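Local coordinates for protein translation initiation factor eIF2B subunit epsilon (Schizosaccharomyces pombe, PDB 5B04) that acts as a component of the eIF2B complex, which catalyses exchange of GDP for GTP on the gamma subunit of initiation factor eIF2, at residues I124-D129 with C221-C226; R171-V176 with R273-Q278; D286-W291 with Q312-E317; T348-N353 with A365-D370. All coordinates share one frame; numbering follows the deposited sequence.

Overall arrangement
Contacts 1 and 2 lie in the nucleotidyl transferase-like domain, contact 4 in the left-handed beta-helix, and contact 3 between the two. The segments of contacts 1 and 2 alternate along the chain; their centres are about 13 Å apart, and S127 O of contact 1 meets R273 NH1 of contact 2. Contacts 3 and 4 follow in series, with centres about 14 Å apart. They share the sheet holding strands 313-315, 349-350 and 366-367, and a salt bridge joins E316 to R352. Helix 277-288 starts in contact 2, ends in contact 3 and lies against I349 and F366 of contact 4, so it physically connects the N-terminal domain to the beta-helix.

Contact 1. Residues I124-D129 with C221-C226; sequences ILVSGD and CQIDIC
I124 and L125 pair with I225 and D224 where strands 123-127 and 212-226 run antiparallel in the central mixed sheet of the nucleotidyl transferase-like domain. The hydrogen-bonded pair is L125 with D224: L125 N gives D224 O a nearly straight bond of 2.9 Å, and the return bond from D224 N to L125 O is weak at 3.3 Å. I124 and I225 form the adjoining non-hydrogen-bonded pair. Their side chains lie on one face, where I225 bends at chi1 (-45°) and again at chi2 (-66°), bringing its CD1 back to 3.7 Å from I124 CG1; I124 CG2 reaches I223 CG2. The other face carries L125, D224 and C226, and there the D224 carboxylate turns to a salt bridge with R244 of helix 243-252. Toward S127 and Q222, both partly exposed, the pairing gives out, and D129 beyond is held by R40 and T54. V126 is the last residue of its strand to touch across, its CG2 meeting I223 CG2 at 4.3 Å.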
loop_
_atom_site.group_PDB
_atom_site.type_symbol
_atom_site.label_atom_id
_atom_site.label_comp_id
_atom_site.label_asym_id
_atom_site.label_seq_id
_atom_site.Cartn_x
_atom_site.Cartn_y
_atom_site.Cartn_z
ATOM N N ILE I 124 -45.413 31.945 -23.447
ATOM C CA ILE I 124 -44.539 32.581 -22.475
ATOM C C ILE I 124 -44.456 34.078 -22.746
ATOM O O ILE I 124 -43.996 34.502 -23.806
ATOM C CB ILE I 124 -43.131 31.969 -22.507
ATOM C CG1 ILE I 124 -43.198 30.480 -22.162
ATOM C CG2 ILE I 124 -42.209 32.704 -21.549
ATOM C CD1 ILE I 124 -41.970 29.700 -22.571
ATOM N N LEU I 125 -44.906 34.875 -21.783
ATOM C CA LEU I 125 -44.925 36.324 -21.938
ATOM C C LEU I 125 -43.769 36.980 -21.190
ATOM O O LEU I 125 -43.621 36.811 -19.979
ATOM C CB LEU I 125 -46.258 36.894 -21.454
ATOM C CG LEU I 125 -46.399 38.415 -21.508
ATOM C CD1 LEU I 125 -46.175 38.922 -22.922
ATOM C CD2 LEU I 125 -47.764 38.834 -20.998
ATOM N N VAL I 126 -42.957 37.734 -21.923
ATOM C CA VAL I 126 -41.775 38.376 -21.358
ATOM C C VAL I 126 -41.655 39.830 -21.810
ATOM O O VAL I 126 -41.713 40.126 -23.003
ATOM C CB VAL I 126 -40.490 37.616 -21.750
ATOM C CG1 VAL I 126 -39.267 38.503 -21.581
ATOM C CG2 VAL I 126 -40.358 36.338 -20.935
ATOM N N SER I 127 -41.492 40.735 -20.849
ATOM C CA SER I 127 -41.295 42.147 -21.155
ATOM C C SER I 127 -39.832 42.539 -20.958
ATOM O O SER I 127 -39.305 42.470 -19.847
ATOM C CB SER I 127 -42.202 43.019 -20.286
ATOM O OG SER I 127 -42.186 44.367 -20.724
ATOM N N GLY I 128 -39.183 42.949 -22.042
ATOM C CA GLY I 128 -37.770 43.282 -22.009
ATOM C C GLY I 128 -36.923 42.125 -22.502
ATOM O O GLY I 128 -37.288 41.444 -23.460
ATOM N N ASP I 129 -35.788 41.902 -21.848
ATOM C CA ASP I 129 -34.930 40.768 -22.175
ATOM C C ASP I 129 -34.521 40.012 -20.918
ATOM O O ASP I 129 -34.144 40.616 -19.913
ATOM C CB ASP I 129 -33.686 41.228 -22.939
ATOM C CG ASP I 129 -33.981 41.551 -24.391
ATOM O OD1 ASP I 129 -34.225 40.608 -25.173
ATOM O OD2 ASP I 129 -33.964 42.747 -24.751
ATOM N N CYS I 221 -39.303 37.457 -11.338
ATOM C CA CYS I 221 -38.649 37.502 -12.641
ATOM C C CYS I 221 -39.571 38.066 -13.714
ATOM O O CYS I 221 -39.108 38.536 -14.753
ATOM C CB CYS I 221 -38.178 36.104 -13.047
ATOM S SG CYS I 221 -37.330 35.192 -11.738
ATOM N N GLN I 222 -40.872 38.009 -13.446
ATOM C CA GLN I 222 -41.902 38.417 -14.399
ATOM C C GLN I 222 -41.778 37.637 -15.706
ATOM O O GLN I 222 -42.035 38.163 -16.788
ATOM C CB GLN I 222 -41.840 39.924 -14.656
ATOM C CG GLN I 222 -41.884 40.751 -13.382
ATOM C CD GLN I 222 -42.810 41.945 -13.488
ATOM O OE1 GLN I 222 -43.301 42.271 -14.569
ATOM N NE2 GLN I 222 -43.059 42.602 -12.361
ATOM N N ILE I 223 -41.365 36.380 -15.584
ATOM C CA ILE I 223 -41.450 35.422 -16.677
ATOM C C ILE I 223 -42.715 34.606 -16.460
ATOM O O ILE I 223 -42.794 33.807 -15.529
ATOM C CB ILE I 223 -40.224 34.494 -16.739
ATOM C CG1 ILE I 223 -38.952 35.305 -16.995
ATOM C CG2 ILE I 223 -40.410 33.435 -17.816
ATOM C CD1 ILE I 223 -37.708 34.456 -17.153
ATOM N N ASP I 224 -43.713 34.815 -17.310
ATOM C CA ASP I 224 -45.039 34.281 -17.039
ATOM C C ASP I 224 -45.540 33.294 -18.089
ATOM O O ASP I 224 -45.469 33.551 -19.290
ATOM C CB ASP I 224 -46.034 35.433 -16.898
ATOM C CG ASP I 224 -45.729 36.321 -15.707
ATOM O OD1 ASP I 224 -45.369 35.780 -14.640
ATOM O OD2 ASP I 224 -45.841 37.558 -15.837
ATOM N N ILE I 225 -46.042 32.159 -17.611
ATOM C CA ILE I 225 -46.707 31.181 -18.460
ATOM C C ILE I 225 -48.196 31.495 -18.505
ATOM O O ILE I 225 -48.863 31.480 -17.473
ATOM C CB ILE I 225 -46.505 29.743 -17.947
ATOM C CG1 ILE I 225 -45.047 29.512 -17.545
ATOM C CG2 ILE I 225 -46.964 28.733 -18.991
ATOM C CD1 ILE I 225 -44.077 29.563 -18.701
ATOM N N CYS I 226 -48.719 31.780 -19.692
ATOM C CA CYS I 226 -50.109 32.208 -19.817
ATOM C C CYS I 226 -50.957 31.232 -20.627
ATOM O O CYS I 226 -50.441 30.500 -21.465
ATOM C CB CYS I 226 -50.175 33.597 -20.450
ATOM S SG CYS I 226 -49.530 34.920 -19.407
#

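Contact 2. Residues R171-V176 with R273-Q278; sequences RTESSV and RVRSLQ. With PO4 (phosphate ion), chain S.
R275 grips the E173 carboxylate side-on, NE giving OE2 a bond of 2.9 Å and NH2 reaching OE1 at 3.3 Å. Each oxygen uses its syn lone pair, and the two flat groups lie 18° apart, nearly coplanar. At another part of the guanidinium edge sits a phosphate ion, probably from the crystallisation liquor. R275 NH1 bonds PO4 O2 at 2.9 Å; the other bonds to it are weak. T172 comes over one face instead, its OG1 3.3 Å from R275 CZ; it is a phosphorylation site, unmodified here. R275 CG stands between N and the carbonyl carbon (chi1 50°), and the extended chain beyond carries the guanidinium out to E173 and the phosphate. R275 sits just before helix 277-288, whose start probably helps to fix it: S276 is the N-cap residue and T279 OG1 bonds the backbone nitrogens of R275 and S276. The E173 backbone is hydrogen-bonded to D220 of strand 212-226. R273 NH1 bonds S127 O and Y27 OH; its NH2 meets T172 CG2 edge-on.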
loop_
_atom_site.group_PDB
_atom_site.type_symbol
_atom_site.label_atom_id
_atom_site.label_comp_id
_atom_site.label_asym_id
_atom_site.label_seq_id
_atom_site.Cartn_x
_atom_site.Cartn_y
_atom_site.Cartn_z
ATOM N N ARG I 171 -36.120 46.661 -7.037
ATOM C CA ARG I 171 -37.413 47.131 -6.544
ATOM C C ARG I 171 -38.598 46.506 -7.280
ATOM O O ARG I 171 -39.610 46.175 -6.659
ATOM C CB ARG I 171 -37.492 48.656 -6.635
ATOM C CG ARG I 171 -38.726 49.246 -5.967
ATOM C CD ARG I 171 -38.879 48.742 -4.538
ATOM N NE ARG I 171 -37.980 49.416 -3.605
ATOM C CZ ARG I 171 -37.890 49.125 -2.312
ATOM N NH1 ARG I 171 -38.642 48.165 -1.791
ATOM N NH2 ARG I 171 -37.046 49.794 -1.537
ATOM N N THR I 172 -38.480 46.352 -8.595
ATOM C CA THR I 172 -39.524 45.695 -9.378
ATOM C C THR I 172 -39.664 44.241 -8.941
ATOM O O THR I 172 -40.773 43.719 -8.813
ATOM C CB THR I 172 -39.225 45.757 -10.893
ATOM O OG1 THR I 172 -39.446 47.090 -11.372
ATOM C CG2 THR I 172 -40.122 44.799 -11.667
ATOM N N GLU I 173 -38.526 43.600 -8.693
ATOM C CA GLU I 173 -38.500 42.202 -8.285
ATOM C C GLU I 173 -38.889 42.034 -6.818
ATOM O O GLU I 173 -39.288 40.949 -6.394
ATOM C CB GLU I 173 -37.112 41.599 -8.534
ATOM C CG GLU I 173 -36.738 41.449 -10.006
ATOM C CD GLU I 173 -36.403 42.771 -10.673
ATOM O OE1 GLU I 173 -36.157 43.759 -9.949
ATOM O OE2 GLU I 173 -36.388 42.824 -11.921
ATOM N N SER I 174 -38.771 43.111 -6.046
ATOM C CA SER I 174 -39.119 43.076 -4.629
ATOM C C SER I 174 -40.631 43.093 -4.435
ATOM O O SER I 174 -41.268 44.140 -4.552
ATOM C CB SER I 174 -38.483 44.252 -3.886
ATOM O OG SER I 174 -38.773 44.197 -2.500
ATOM N N SER I 175 -41.197 41.929 -4.137
ATOM C CA SER I 175 -42.636 41.801 -3.952
ATOM C C SER I 175 -42.967 40.755 -2.894
ATOM O O SER I 175 -42.199 39.818 -2.675
ATOM C CB SER I 175 -43.314 41.435 -5.275
ATOM O OG SER I 175 -42.959 42.342 -6.304
ATOM N N VAL I 176 -44.112 40.919 -2.240
ATOM C CA VAL I 176 -44.570 39.945 -1.256
ATOM C C VAL I 176 -45.569 38.976 -1.876
ATOM O O VAL I 176 -46.610 39.386 -2.391
ATOM C CB VAL I 176 -45.222 40.622 -0.036
ATOM C CG1 VAL I 176 -45.807 39.574 0.900
ATOM C CG2 VAL I 176 -44.210 41.483 0.697
ATOM N N ARG I 273 -34.047 39.875 -15.360
ATOM C CA ARG I 273 -34.349 40.696 -16.528
ATOM C C ARG I 273 -33.498 41.958 -16.575
ATOM O O ARG I 273 -33.295 42.622 -15.558
ATOM C CB ARG I 273 -35.831 41.079 -16.551
ATOM C CG ARG I 273 -36.763 39.932 -16.888
ATOM C CD ARG I 273 -38.183 40.419 -17.118
ATOM N NE ARG I 273 -38.670 41.219 -15.999
ATOM C CZ ARG I 273 -39.151 42.452 -16.120
ATOM N NH1 ARG I 273 -39.216 43.022 -17.314
ATOM N NH2 ARG I 273 -39.571 43.112 -15.049
ATOM N N VAL I 274 -33.003 42.283 -17.765
ATOM C CA VAL I 274 -32.263 43.521 -17.974
ATOM C C VAL I 274 -33.244 44.645 -18.283
ATOM O O VAL I 274 -33.552 44.914 -19.445
ATOM C CB VAL I 274 -31.245 43.391 -19.117
ATOM C CG1 VAL I 274 -30.295 44.578 -19.114
ATOM C CG2 VAL I 274 -30.472 42.090 -18.987
ATOM N N ARG I 275 -33.732 45.297 -17.234
ATOM C CA ARG I 275 -34.795 46.285 -17.371
ATOM C C ARG I 275 -34.335 47.691 -16.997
ATOM O O ARG I 275 -35.115 48.641 -17.059
ATOM C CB ARG I 275 -35.990 45.883 -16.508
ATOM C CG ARG I 275 -35.608 45.546 -15.080
ATOM C CD ARG I 275 -36.822 45.449 -14.181
ATOM N NE ARG I 275 -36.457 45.621 -12.779
ATOM C CZ ARG I 275 -36.238 46.801 -12.207
ATOM N NH1 ARG I 275 -36.348 47.915 -12.917
ATOM N NH2 ARG I 275 -35.911 46.868 -10.925
ATOM N N SER I 276 -33.072 47.817 -16.603
ATOM C CA SER I 276 -32.512 49.112 -16.233
ATOM C C SER I 276 -30.988 49.090 -16.291
ATOM O O SER I 276 -30.384 48.063 -16.601
ATOM C CB SER I 276 -32.975 49.521 -14.834
ATOM O OG SER I 276 -32.468 48.640 -13.847
ATOM N N LEU I 277 -30.374 50.229 -15.991
ATOM C CA LEU I 277 -28.920 50.340 -15.974
ATOM C C LEU I 277 -28.315 49.515 -14.847
ATOM O O LEU I 277 -27.371 48.753 -15.057
ATOM C CB LEU I 277 -28.498 51.801 -15.823
ATOM C CG LEU I 277 -28.863 52.756 -16.956
ATOM C CD1 LEU I 277 -28.722 54.185 -16.479
ATOM C CD2 LEU I 277 -27.982 52.507 -18.167
ATOM N N GLN I 278 -28.867 49.676 -13.649
ATOM C CA GLN I 278 -28.341 49.015 -12.461
ATOM C C GLN I 278 -28.539 47.503 -12.508
ATOM O O GLN I 278 -27.766 46.754 -11.915
ATOM C CB GLN I 278 -28.990 49.602 -11.207
ATOM C CG GLN I 278 -28.531 51.021 -10.900
ATOM C CD GLN I 278 -29.584 51.839 -10.183
ATOM O OE1 GLN I 278 -30.450 52.447 -10.814
ATOM N NE2 GLN I 278 -29.516 51.863 -8.858
HETATM P P PO4 S . -35.526 50.335 -10.204
HETATM O O1 PO4 S . -34.386 49.611 -10.880
HETATM O O2 PO4 S . -36.841 49.775 -10.691
HETATM O O3 PO4 S . -35.455 51.807 -10.537
HETATM O O4 PO4 S . -35.422 50.154 -8.708
#

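Contact 3. Residues D286-W291 with Q312-E317; sequences DVLSRW and QIYKEE
At the junction between the C-terminal end of helix 277-288 and the left-handed beta-helix, Y314 reaches from strand 313-315 to L288, the last helical residue. Its CG lies anti to its own carbonyl carbon (chi1 -60°), which sends the ring toward the helix end. Y314 OH donates to L288 O at 2.6 Å, with a C=O...O angle of 144° and tilted somewhat from the carbonyl plane. Ring and leucine side chain pass each other head to tail, Y314 CE1 lying 4.1 Å from L288 CG. The R290 guanidinium, salt-bridged to D298, lies at the ring edge by CE2, across the hydroxyl from L288 O, its plane 17° from the ring's. Strand 313-315 belongs to the sheet of the beta-helix that faces helix 277-288, and L332 of the next coil touches both L288 and Y314. A phenylalanine in place of Y314 would probably keep the packing on L288 CG but leave L288 O without this donor. Y308 meets the Y314 ring edge-to-face, and R290 NH2 bonds L336 O of the neighbouring beta subunit.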
loop_
_atom_site.group_PDB
_atom_site.type_symbol
_atom_site.label_atom_id
_atom_site.label_comp_id
_atom_site.label_asym_id
_atom_site.label_seq_id
_atom_site.Cartn_x
_atom_site.Cartn_y
_atom_site.Cartn_z
ATOM N N ASP I 286 -23.265 38.824 -12.637
ATOM C CA ASP I 286 -23.829 37.490 -12.458
ATOM C C ASP I 286 -23.539 36.568 -13.637
ATOM O O ASP I 286 -23.596 35.348 -13.501
ATOM C CB ASP I 286 -25.342 37.579 -12.241
ATOM C CG ASP I 286 -25.705 38.182 -10.898
ATOM O OD1 ASP I 286 -24.867 38.904 -10.320
ATOM O OD2 ASP I 286 -26.834 37.936 -10.423
ATOM N N VAL I 287 -23.239 37.153 -14.792
ATOM C CA VAL I 287 -22.947 36.375 -15.991
ATOM C C VAL I 287 -21.460 36.022 -16.055
ATOM O O VAL I 287 -21.091 34.930 -16.493
ATOM C CB VAL I 287 -23.370 37.135 -17.272
ATOM C CG1 VAL I 287 -22.850 36.437 -18.521
ATOM C CG2 VAL I 287 -24.884 37.266 -17.329
ATOM N N LEU I 288 -20.611 36.939 -15.603
ATOM C CA LEU I 288 -19.173 36.686 -15.570
ATOM C C LEU I 288 -18.848 35.653 -14.497
ATOM O O LEU I 288 -17.941 34.837 -14.661
ATOM C CB LEU I 288 -18.396 37.981 -15.339
ATOM C CG LEU I 288 -17.877 38.640 -16.622
ATOM C CD1 LEU I 288 -19.019 38.971 -17.573
ATOM C CD2 LEU I 288 -17.065 39.884 -16.304
ATOM N N SER I 289 -19.586 35.697 -13.394
ATOM C CA SER I 289 -19.651 34.554 -12.499
ATOM C C SER I 289 -20.506 33.519 -13.221
ATOM O O SER I 289 -21.416 33.876 -13.961
ATOM C CB SER I 289 -20.240 34.933 -11.141
ATOM O OG SER I 289 -19.507 35.990 -10.546
ATOM N N ARG I 290 -20.222 32.241 -13.019
ATOM C CA ARG I 290 -20.790 31.205 -13.879
ATOM C C ARG I 290 -22.263 30.876 -13.608
ATOM O O ARG I 290 -22.722 29.786 -13.943
ATOM C CB ARG I 290 -19.956 29.931 -13.748
ATOM C CG ARG I 290 -18.460 30.183 -13.720
ATOM C CD ARG I 290 -17.916 30.408 -15.115
ATOM N NE ARG I 290 -17.865 29.165 -15.876
ATOM C CZ ARG I 290 -17.484 29.085 -17.145
ATOM N NH1 ARG I 290 -17.124 30.182 -17.795
ATOM N NH2 ARG I 290 -17.465 27.912 -17.763
ATOM N N TRP I 291 -23.001 31.816 -13.024
ATOM C CA TRP I 291 -24.368 31.550 -12.567
ATOM C C TRP I 291 -25.342 31.150 -13.674
ATOM O O TRP I 291 -26.282 30.393 -13.431
ATOM C CB TRP I 291 -24.925 32.772 -11.831
ATOM C CG TRP I 291 -24.352 32.954 -10.462
ATOM C CD1 TRP I 291 -23.413 33.866 -10.082
ATOM C CD2 TRP I 291 -24.674 32.195 -9.290
ATOM N NE1 TRP I 291 -23.134 33.728 -8.744
ATOM C CE2 TRP I 291 -23.894 32.708 -8.235
ATOM C CE3 TRP I 291 -25.545 31.134 -9.031
ATOM C CZ2 TRP I 291 -23.960 32.196 -6.942
ATOM C CZ3 TRP I 291 -25.611 30.627 -7.745
ATOM C CH2 TRP I 291 -24.822 31.157 -6.718
ATOM N N GLN I 312 -12.056 34.598 -12.851
ATOM C CA GLN I 312 -13.076 35.022 -13.808
ATOM C C GLN I 312 -12.572 36.056 -14.812
ATOM O O GLN I 312 -13.171 37.118 -14.975
ATOM C CB GLN I 312 -14.296 35.571 -13.062
ATOM C CG GLN I 312 -14.977 34.550 -12.164
ATOM C CD GLN I 312 -15.044 34.999 -10.719
ATOM O OE1 GLN I 312 -14.176 35.731 -10.245
ATOM N NE2 GLN I 312 -16.077 34.559 -10.009
ATOM N N ILE I 313 -11.473 35.737 -15.486
ATOM C CA ILE I 313 -10.947 36.600 -16.537
ATOM C C ILE I 313 -11.190 35.975 -17.906
ATOM O O ILE I 313 -10.703 34.883 -18.197
ATOM C CB ILE I 313 -9.445 36.873 -16.350
ATOM C CG1 ILE I 313 -9.216 37.733 -15.106
ATOM C CG2 ILE I 313 -8.870 37.558 -17.580
ATOM C CD1 ILE I 313 -7.762 38.041 -14.832
ATOM N N TYR I 314 -11.951 36.675 -18.742
ATOM C CA TYR I 314 -12.339 36.154 -20.047
ATOM C C TYR I 314 -11.636 36.897 -21.178
ATOM O O TYR I 314 -11.851 38.093 -21.374
ATOM C CB TYR I 314 -13.856 36.242 -20.226
ATOM C CG TYR I 314 -14.649 35.460 -19.200
ATOM C CD1 TYR I 314 -14.910 35.990 -17.942
ATOM C CD2 TYR I 314 -15.142 34.195 -19.492
ATOM C CE1 TYR I 314 -15.634 35.280 -17.003
ATOM C CE2 TYR I 314 -15.870 33.479 -18.560
ATOM C CZ TYR I 314 -16.112 34.026 -17.319
ATOM O OH TYR I 314 -16.836 33.316 -16.388
ATOM N N LYS I 315 -10.799 36.180 -21.920
ATOM C CA LYS I 315 -10.060 36.769 -23.031
ATOM C C LYS I 315 -10.339 36.049 -24.343
ATOM O O LYS I 315 -10.352 34.819 -24.397
ATOM C CB LYS I 315 -8.556 36.748 -22.751
ATOM C CG LYS I 315 -8.083 37.761 -21.722
ATOM C CD LYS I 315 -6.612 37.550 -21.393
ATOM C CE LYS I 315 -5.759 37.534 -22.654
ATOM N NZ LYS I 315 -4.326 37.260 -22.356
ATOM N N GLU I 316 -10.566 36.822 -25.399
ATOM C CA GLU I 316 -10.641 36.266 -26.742
ATOM C C GLU I 316 -9.238 36.159 -27.320
ATOM O O GLU I 316 -8.287 36.703 -26.759
ATOM C CB GLU I 316 -11.524 37.125 -27.647
ATOM C CG GLU I 316 -12.980 36.695 -27.697
ATOM C CD GLU I 316 -13.757 37.408 -28.785
ATOM O OE1 GLU I 316 -13.887 38.648 -28.711
ATOM O OE2 GLU I 316 -14.229 36.730 -29.722
ATOM N N GLU I 317 -9.106 35.453 -28.437
ATOM C CA GLU I 317 -7.822 35.362 -29.115
ATOM C C GLU I 317 -7.465 36.711 -29.733
ATOM O O GLU I 317 -8.322 37.586 -29.862
ATOM C CB GLU I 317 -7.847 34.265 -30.182
ATOM C CG GLU I 317 -8.009 32.861 -29.615
ATOM C CD GLU I 317 -8.127 31.802 -30.695
ATOM O OE1 GLU I 317 -7.963 32.142 -31.886
ATOM O OE2 GLU I 317 -8.386 30.629 -30.352
#

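Contact 4. Residues T348-N353 with A365-D370; sequences TIIGRN and AFLWED
I349 O receives the shortest sound bond here, from L367 N at 2.6 Å with an N-H...O angle of 164°, nearly in line with the carbonyl. It belongs to a parallel ladder between successive coils of the left-handed beta-helix. Before it, I349 N bonds A365 O at 3.2 Å; beyond it, D370 N bonds R352 O at 3.0 Å. Between these, the approach of G351 N to L367 O is weak and bent. A side chain at G351 would run into the backbone of W368 and E369, which fits the glycine there.

Equivalent positions of successive coils lie one above the other. On one face I350 and L367 extend in the same direction, with I350 CG1 4.1 Å from L367 CD2. On the other, I349 CD1 meets F366 CE2 at 3.9 Å, and both side chains pack against helix 277-288. At the corner E369 follows R352: its CG is turned away from its own carbonyl carbon (chi1 -70°) and the chain runs on extended, which lays E369 CD 3.6 Å from R352 CB. With alanine in place of E369, R352 CB would probably lose this covering and the arginine a nearby negative charge. R352 NE forms its salt bridge with E316 of an earlier coil, while R352 NH1 stays 5.0 Å from E369 OE2. E369 thus meets the arginine through the aliphatic base of its chain, and its charge, more distant than that of E316, probably adds only a weak attraction.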
loop_
_atom_site.group_PDB
_atom_site.type_symbol
_atom_site.label_atom_id
_atom_site.label_comp_id
_atom_site.label_asym_id
_atom_site.label_seq_id
_atom_site.Cartn_x
_atom_site.Cartn_y
_atom_site.Cartn_z
ATOM N N THR I 348 -13.878 45.217 -15.205
ATOM C CA THR I 348 -14.522 45.867 -16.344
ATOM C C THR I 348 -14.754 44.905 -17.505
ATOM O O THR I 348 -14.102 43.867 -17.610
ATOM C CB THR I 348 -13.698 47.056 -16.871
ATOM O OG1 THR I 348 -12.717 46.586 -17.802
ATOM C CG2 THR I 348 -13.014 47.784 -15.734
ATOM N N ILE I 349 -15.689 45.270 -18.375
ATOM C CA ILE I 349 -15.959 44.511 -19.588
ATOM C C ILE I 349 -15.563 45.336 -20.809
ATOM O O ILE I 349 -15.954 46.496 -20.937
ATOM C CB ILE I 349 -17.443 44.108 -19.685
ATOM C CG1 ILE I 349 -17.809 43.158 -18.544
ATOM C CG2 ILE I 349 -17.735 43.458 -21.026
ATOM C CD1 ILE I 349 -19.284 42.834 -18.464
ATOM N N ILE I 350 -14.776 44.737 -21.698
ATOM C CA ILE I 350 -14.260 45.445 -22.864
ATOM C C ILE I 350 -14.657 44.753 -24.165
ATOM O O ILE I 350 -14.418 43.560 -24.343
ATOM C CB ILE I 350 -12.728 45.568 -22.804
ATOM C CG1 ILE I 350 -12.307 46.309 -21.533
ATOM C CG2 ILE I 350 -12.199 46.280 -24.039
ATOM C CD1 ILE I 350 -10.814 46.337 -21.309
ATOM N N GLY I 351 -15.260 45.513 -25.073
ATOM C CA GLY I 351 -15.707 44.972 -26.343
ATOM C C GLY I 351 -14.577 44.684 -27.314
ATOM O O GLY I 351 -13.402 44.824 -26.978
ATOM N N ARG I 352 -14.943 44.278 -28.526
ATOM C CA ARG I 352 -13.972 43.962 -29.567
ATOM C C ARG I 352 -13.223 45.199 -30.053
ATOM O O ARG I 352 -13.777 46.299 -30.085
ATOM C CB ARG I 352 -14.665 43.290 -30.756
ATOM C CG ARG I 352 -15.147 41.870 -30.506
ATOM C CD ARG I 352 -14.241 40.864 -31.197
ATOM N NE ARG I 352 -14.818 39.522 -31.224
ATOM C CZ ARG I 352 -15.530 39.036 -32.236
ATOM N NH1 ARG I 352 -15.757 39.783 -33.308
ATOM N NH2 ARG I 352 -16.016 37.804 -32.177
ATOM N N ASN I 353 -11.960 45.000 -30.424
ATOM C CA ASN I 353 -11.158 46.015 -31.104
ATOM C C ASN I 353 -11.068 47.352 -30.366
ATOM O O ASN I 353 -11.384 48.398 -30.928
ATOM C CB ASN I 353 -11.712 46.248 -32.513
ATOM C CG ASN I 353 -10.672 46.805 -33.466
ATOM O OD1 ASN I 353 -9.671 47.385 -33.046
ATOM N ND2 ASN I 353 -10.908 46.632 -34.761
ATOM N N ALA I 365 -15.858 49.393 -15.060
ATOM C CA ALA I 365 -16.454 50.125 -16.175
ATOM C C ALA I 365 -16.992 49.189 -17.254
ATOM O O ALA I 365 -16.860 47.969 -17.157
ATOM C CB ALA I 365 -15.438 51.086 -16.771
ATOM N N PHE I 366 -17.606 49.771 -18.279
ATOM C CA PHE I 366 -18.108 49.008 -19.417
ATOM C C PHE I 366 -17.638 49.621 -20.729
ATOM O O PHE I 366 -17.929 50.780 -21.024
ATOM C CB PHE I 366 -19.636 48.935 -19.399
ATOM C CG PHE I 366 -20.197 48.193 -18.220
ATOM C CD1 PHE I 366 -20.465 48.852 -17.034
ATOM C CD2 PHE I 366 -20.466 46.837 -18.303
ATOM C CE1 PHE I 366 -20.985 48.174 -15.951
ATOM C CE2 PHE I 366 -20.988 46.152 -17.223
ATOM C CZ PHE I 366 -21.248 46.822 -16.045
ATOM N N LEU I 367 -16.908 48.837 -21.514
ATOM C CA LEU I 367 -16.429 49.287 -22.815
ATOM C C LEU I 367 -17.001 48.428 -23.932
ATOM O O LEU I 367 -16.795 47.215 -23.963
ATOM C CB LEU I 367 -14.901 49.255 -22.872
ATOM C CG LEU I 367 -14.124 50.523 -22.516
ATOM C CD1 LEU I 367 -14.457 51.017 -21.116
ATOM C CD2 LEU I 367 -12.637 50.252 -22.651
ATOM N N TRP I 368 -17.721 49.060 -24.849
ATOM C CA TRP I 368 -18.258 48.351 -26.000
ATOM C C TRP I 368 -17.230 48.422 -27.130
ATOM O O TRP I 368 -16.070 48.745 -26.883
ATOM C CB TRP I 368 -19.615 48.934 -26.403
ATOM C CG TRP I 368 -20.650 48.821 -25.303
ATOM C CD1 TRP I 368 -20.498 48.196 -24.097
ATOM C CD2 TRP I 368 -21.985 49.347 -25.312
ATOM N NE1 TRP I 368 -21.649 48.301 -23.357
ATOM C CE2 TRP I 368 -22.578 49.002 -24.079
ATOM C CE3 TRP I 368 -22.736 50.074 -26.240
ATOM C CZ2 TRP I 368 -23.885 49.361 -23.753
ATOM C CZ3 TRP I 368 -24.034 50.429 -25.913
ATOM C CH2 TRP I 368 -24.594 50.072 -24.680
ATOM N N GLU I 369 -17.634 48.117 -28.357
ATOM C CA GLU I 369 -16.665 47.968 -29.444
ATOM C C GLU I 369 -15.991 49.274 -29.872
ATOM O O GLU I 369 -16.575 50.352 -29.777
ATOM C CB GLU I 369 -17.330 47.323 -30.662
ATOM C CG GLU I 369 -17.687 45.860 -30.471
ATOM C CD GLU I 369 -17.639 45.079 -31.770
ATOM O OE1 GLU I 369 -17.080 45.602 -32.758
ATOM O OE2 GLU I 369 -18.156 43.943 -31.803
ATOM N N ASP I 370 -14.747 49.152 -30.329
ATOM C CA ASP I 370 -13.995 50.249 -30.944
ATOM C C ASP I 370 -13.799 51.478 -30.055
ATOM O O ASP I 370 -13.610 52.585 -30.557
ATOM C CB ASP I 370 -14.669 50.673 -32.251
ATOM C CG ASP I 370 -14.672 49.566 -33.288
ATOM O OD1 ASP I 370 -15.610 48.742 -33.276
ATOM O OD2 ASP I 370 -13.734 49.518 -34.111
#